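Local coordinates for protein complement factor MASP-3 (Homo sapiens, PDB 3DEM) that probably acts as a modular serine protease of the lectin complement pathway, whose calcium-binding CUB-EGF-CUB region interacts with mannan-binding lectin and ficolins, at residues Q208-F213 and G270-Y275. Residues are numbered along the deposited sequence; the frame is centred on the assembly and turned at random.
Sequences QFEDIF and GWRLSY
Phe209 and Leu273 face each other as a non-hydrogen-bonded pair of antiparallel strands, illustrating how a CUB beta-sandwich separates an apolar face from a charged one. On the inner face, CB of Leu273 lies over the Phe209 ring, 4.2 Å from its centroid, in a CH-pi contact displaced toward the rim, while CD2 of Leu273 rests against CZ of Phe209. Trp271 brings CE3 obliquely to CE1 of Phe209 at 4.0 Å, and its CB is the knob against which CD1 and CE1 of Phe213 settle. The indole leads away into the core, meeting Phe260 edge-to-face and touching Ile228 of the second sheet.

Between Phe209 and Phe213 the first chain bows away from its neighbour, and a water fills the hollow: it accepts from Arg272 N at 2.8 Å, with Glu210 O and Ile212 O both in donating range at 2.9 Å. Glu210 N still reaches Arg272 O in a nearly straight bond (167°), and Gln208 and Ser274 exchange a pair of backbone bonds.

The other face is polar. Arg272, with CG anti to its own N (chi1 163°) and extended to NE, passes its CG and CD across Glu210 CG. Its NE and NH2 grip the single atom OE2, in the guanidinium plane, side-on at 2.7 and 3.0 Å; NE uses the anti lone pair of OE2, whereas NH2 comes on the same anti side but 29° out of the carboxylate plane. Asp211 OD2 approaches well out of the guanidinium plane, adding a long salt bridge of charge alone. Ser274 OG, hydrogen-bonded to Arg276, gives OE1 of Glu210 a weak bond. The shared guanidinium would probably favour the ionised form of both acids, and the charges tie the chain just past Phe209 to strand 272-277.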
ATOM      1  N   GLN A 208      -1.469 -37.966  40.508  1.00 40.25           N
ATOM      2  CA  GLN A 208      -2.617 -38.548  39.847  1.00 40.40           C
ATOM      3  C   GLN A 208      -3.166 -37.629  38.755  1.00 40.37           C
ATOM      4  O   GLN A 208      -3.690 -36.557  39.042  1.00 40.44           O
ATOM      5  CB  GLN A 208      -3.683 -38.841  40.891  1.00 40.36           C
ATOM      6  CG  GLN A 208      -4.979 -39.289  40.314  1.00 40.90           C
ATOM      7  CD  GLN A 208      -5.778 -40.091  41.303  1.00 41.66           C
ATOM      8  OE1 GLN A 208      -5.791 -39.783  42.508  1.00 41.87           O
ATOM      9  NE2 GLN A 208      -6.448 -41.146  40.811  1.00 41.25           N
ATOM     10  N   PHE A 209      -3.033 -38.046  37.501  1.00 40.32           N
ATOM     11  CA  PHE A 209      -3.556 -37.266  36.387  1.00 40.20           C
ATOM     12  C   PHE A 209      -5.073 -37.377  36.309  1.00 40.31           C
ATOM     13  O   PHE A 209      -5.664 -38.408  36.667  1.00 40.10           O
ATOM     14  CB  PHE A 209      -2.897 -37.683  35.064  1.00 40.28           C
ATOM     15  CG  PHE A 209      -1.476 -37.218  34.934  1.00 40.41           C
ATOM     16  CD1 PHE A 209      -1.189 -35.997  34.338  1.00 40.53           C
ATOM     17  CD2 PHE A 209      -0.428 -37.982  35.436  1.00 40.31           C
ATOM     18  CE1 PHE A 209       0.127 -35.547  34.227  1.00 40.62           C
ATOM     19  CE2 PHE A 209       0.890 -37.540  35.331  1.00 40.49           C
ATOM     20  CZ  PHE A 209       1.164 -36.321  34.724  1.00 40.44           C
ATOM     21  N   GLU A 210      -5.706 -36.301  35.862  1.00 40.18           N
ATOM     22  CA  GLU A 210      -7.157 -36.297  35.721  1.00 40.40           C
ATOM     23  C   GLU A 210      -7.624 -35.415  34.566  1.00 40.24           C
ATOM     24  O   GLU A 210      -6.863 -34.598  34.045  1.00 40.39           O
ATOM     25  CB  GLU A 210      -7.817 -35.879  37.041  1.00 40.41           C
ATOM     26  CG  GLU A 210      -7.278 -34.586  37.594  1.00 40.64           C
ATOM     27  CD  GLU A 210      -7.542 -34.395  39.090  1.00 41.24           C
ATOM     28  OE1 GLU A 210      -7.735 -35.392  39.824  1.00 41.02           O
ATOM     29  OE2 GLU A 210      -7.540 -33.230  39.538  1.00 41.34           O
ATOM     30  N   ASP A 211      -8.881 -35.600  34.178  1.00 40.45           N
ATOM     31  CA  ASP A 211      -9.491 -34.910  33.033  1.00 40.45           C
ATOM     32  C   ASP A 211      -8.712 -35.131  31.732  1.00 40.53           C
ATOM     33  O   ASP A 211      -8.081 -36.171  31.554  1.00 40.56           O
ATOM     34  CB  ASP A 211      -9.667 -33.420  33.330  1.00 40.44           C
ATOM     35  CG  ASP A 211     -10.514 -33.167  34.566  1.00 40.63           C
ATOM     36  OD1 ASP A 211     -11.375 -34.012  34.899  1.00 38.86           O
ATOM     37  OD2 ASP A 211     -10.315 -32.112  35.203  1.00 42.49           O
ATOM     38  N   ILE A 212      -8.762 -34.152  30.831  1.00 40.55           N
ATOM     39  CA  ILE A 212      -8.106 -34.257  29.523  1.00 40.54           C
ATOM     40  C   ILE A 212      -6.594 -34.415  29.644  1.00 40.24           C
ATOM     41  O   ILE A 212      -5.948 -33.715  30.420  1.00 39.93           O
ATOM     42  CB  ILE A 212      -8.411 -33.025  28.626  1.00 40.65           C
ATOM     43  CG1 ILE A 212      -9.852 -33.065  28.121  1.00 40.68           C
ATOM     44  CG2 ILE A 212      -7.473 -32.973  27.440  1.00 40.97           C
ATOM     45  CD1 ILE A 212     -10.377 -31.705  27.686  1.00 40.77           C
ATOM     46  N   PHE A 213      -6.049 -35.360  28.881  1.00 40.23           N
ATOM     47  CA  PHE A 213      -4.611 -35.503  28.707  1.00 40.37           C
ATOM     48  C   PHE A 213      -4.297 -35.515  27.210  1.00 40.33           C
ATOM     49  O   PHE A 213      -4.704 -36.425  26.486  1.00 39.98           O
ATOM     50  CB  PHE A 213      -4.105 -36.778  29.379  1.00 40.47           C
ATOM     51  CG  PHE A 213      -2.607 -36.885  29.425  1.00 40.45           C
ATOM     52  CD1 PHE A 213      -1.899 -36.381  30.509  1.00 40.34           C
ATOM     53  CD2 PHE A 213      -1.905 -37.487  28.392  1.00 40.32           C
ATOM     54  CE1 PHE A 213      -0.520 -36.475  30.567  1.00 40.48           C
ATOM     55  CE2 PHE A 213      -0.516 -37.587  28.437  1.00 40.46           C
ATOM     56  CZ  PHE A 213       0.176 -37.084  29.529  1.00 40.70           C
ATOM     57  N   GLY A 270      -3.128 -30.196  26.593  1.00 40.41           N
ATOM     58  CA  GLY A 270      -2.296 -30.319  27.779  1.00 40.42           C
ATOM     59  C   GLY A 270      -2.755 -31.352  28.792  1.00 40.65           C
ATOM     60  O   GLY A 270      -3.227 -32.436  28.434  1.00 40.91           O
ATOM     61  N   TRP A 271      -2.627 -31.004  30.070  1.00 40.59           N
ATOM     62  CA  TRP A 271      -2.745 -31.983  31.142  1.00 40.56           C
ATOM     63  C   TRP A 271      -3.032 -31.331  32.485  1.00 40.39           C
ATOM     64  O   TRP A 271      -2.791 -30.139  32.689  1.00 40.22           O
ATOM     65  CB  TRP A 271      -1.452 -32.801  31.252  1.00 40.43           C
ATOM     66  CG  TRP A 271      -0.219 -31.942  31.413  1.00 40.57           C
ATOM     67  CD1 TRP A 271       0.580 -31.460  30.413  1.00 40.49           C
ATOM     68  CD2 TRP A 271       0.347 -31.466  32.644  1.00 40.58           C
ATOM     69  NE1 TRP A 271       1.612 -30.711  30.947  1.00 40.83           N
ATOM     70  CE2 TRP A 271       1.490 -30.698  32.312  1.00 40.60           C
ATOM     71  CE3 TRP A 271      -0.005 -31.602  33.991  1.00 40.77           C
ATOM     72  CZ2 TRP A 271       2.281 -30.074  33.279  1.00 40.22           C
ATOM     73  CZ3 TRP A 271       0.787 -30.987  34.954  1.00 40.66           C
ATOM     74  CH2 TRP A 271       1.916 -30.231  34.592  1.00 40.54           C
ATOM     75  N   ARG A 272      -3.541 -32.139  33.400  1.00 40.34           N
ATOM     76  CA  ARG A 272      -3.835 -31.711  34.755  1.00 40.37           C
ATOM     77  C   ARG A 272      -3.520 -32.860  35.701  1.00 40.50           C
ATOM     78  O   ARG A 272      -3.795 -34.018  35.401  1.00 40.54           O
ATOM     79  CB  ARG A 272      -5.311 -31.324  34.886  1.00 40.45           C
ATOM     80  CG  ARG A 272      -5.809 -31.249  36.320  1.00 40.37           C
ATOM     81  CD  ARG A 272      -7.298 -30.971  36.392  1.00 40.29           C
ATOM     82  NE  ARG A 272      -7.806 -31.173  37.747  1.00 40.78           N
ATOM     83  CZ  ARG A 272      -8.457 -30.255  38.461  1.00 41.26           C
ATOM     84  NH1 ARG A 272      -8.713 -29.051  37.953  1.00 40.98           N
ATOM     85  NH2 ARG A 272      -8.876 -30.547  39.685  1.00 40.80           N
ATOM     86  N   LEU A 273      -2.936 -32.544  36.846  1.00 40.56           N
ATOM     87  CA  LEU A 273      -2.740 -33.561  37.856  1.00 40.64           C
ATOM     88  C   LEU A 273      -3.088 -33.007  39.223  1.00 40.79           C
ATOM     89  O   LEU A 273      -3.086 -31.788  39.442  1.00 40.79           O
ATOM     90  CB  LEU A 273      -1.306 -34.115  37.825  1.00 40.73           C
ATOM     91  CG  LEU A 273      -0.121 -33.236  38.227  1.00 40.91           C
ATOM     92  CD1 LEU A 273       0.012 -33.157  39.756  1.00 40.63           C
ATOM     93  CD2 LEU A 273       1.154 -33.774  37.603  1.00 40.39           C
ATOM     94  N   SER A 274      -3.414 -33.908  40.137  1.00 40.55           N
ATOM     95  CA  SER A 274      -3.531 -33.543  41.528  1.00 40.59           C
ATOM     96  C   SER A 274      -2.494 -34.345  42.295  1.00 40.58           C
ATOM     97  O   SER A 274      -2.165 -35.469  41.920  1.00 40.73           O
ATOM     98  CB  SER A 274      -4.937 -33.832  42.059  1.00 40.43           C
ATOM     99  OG  SER A 274      -5.222 -35.218  42.003  1.00 40.85           O
ATOM    100  N   TYR A 275      -1.969 -33.761  43.363  1.00 40.54           N
ATOM    101  CA  TYR A 275      -1.024 -34.470  44.204  1.00 40.59           C
ATOM    102  C   TYR A 275      -1.503 -34.477  45.635  1.00 40.63           C
ATOM    103  O   TYR A 275      -2.266 -33.607  46.043  1.00 40.55           O
ATOM    104  CB  TYR A 275       0.369 -33.835  44.124  1.00 40.49           C
ATOM    105  CG  TYR A 275       0.509 -32.544  44.900  1.00 40.24           C
ATOM    106  CD1 TYR A 275       0.744 -32.555  46.276  1.00 40.65           C
ATOM    107  CD2 TYR A 275       0.412 -31.316  44.265  1.00 40.06           C
ATOM    108  CE1 TYR A 275       0.870 -31.376  46.996  1.00 40.15           C
ATOM    109  CE2 TYR A 275       0.538 -30.134  44.972  1.00 40.18           C
ATOM    110  CZ  TYR A 275       0.766 -30.171  46.336  1.00 40.23           C
ATOM    111  OH  TYR A 275       0.893 -29.003  47.046  1.00 40.15           O
TER
HETATM  112  O   HOH W   1      -4.381 -34.741  32.622  1.00 32.18           O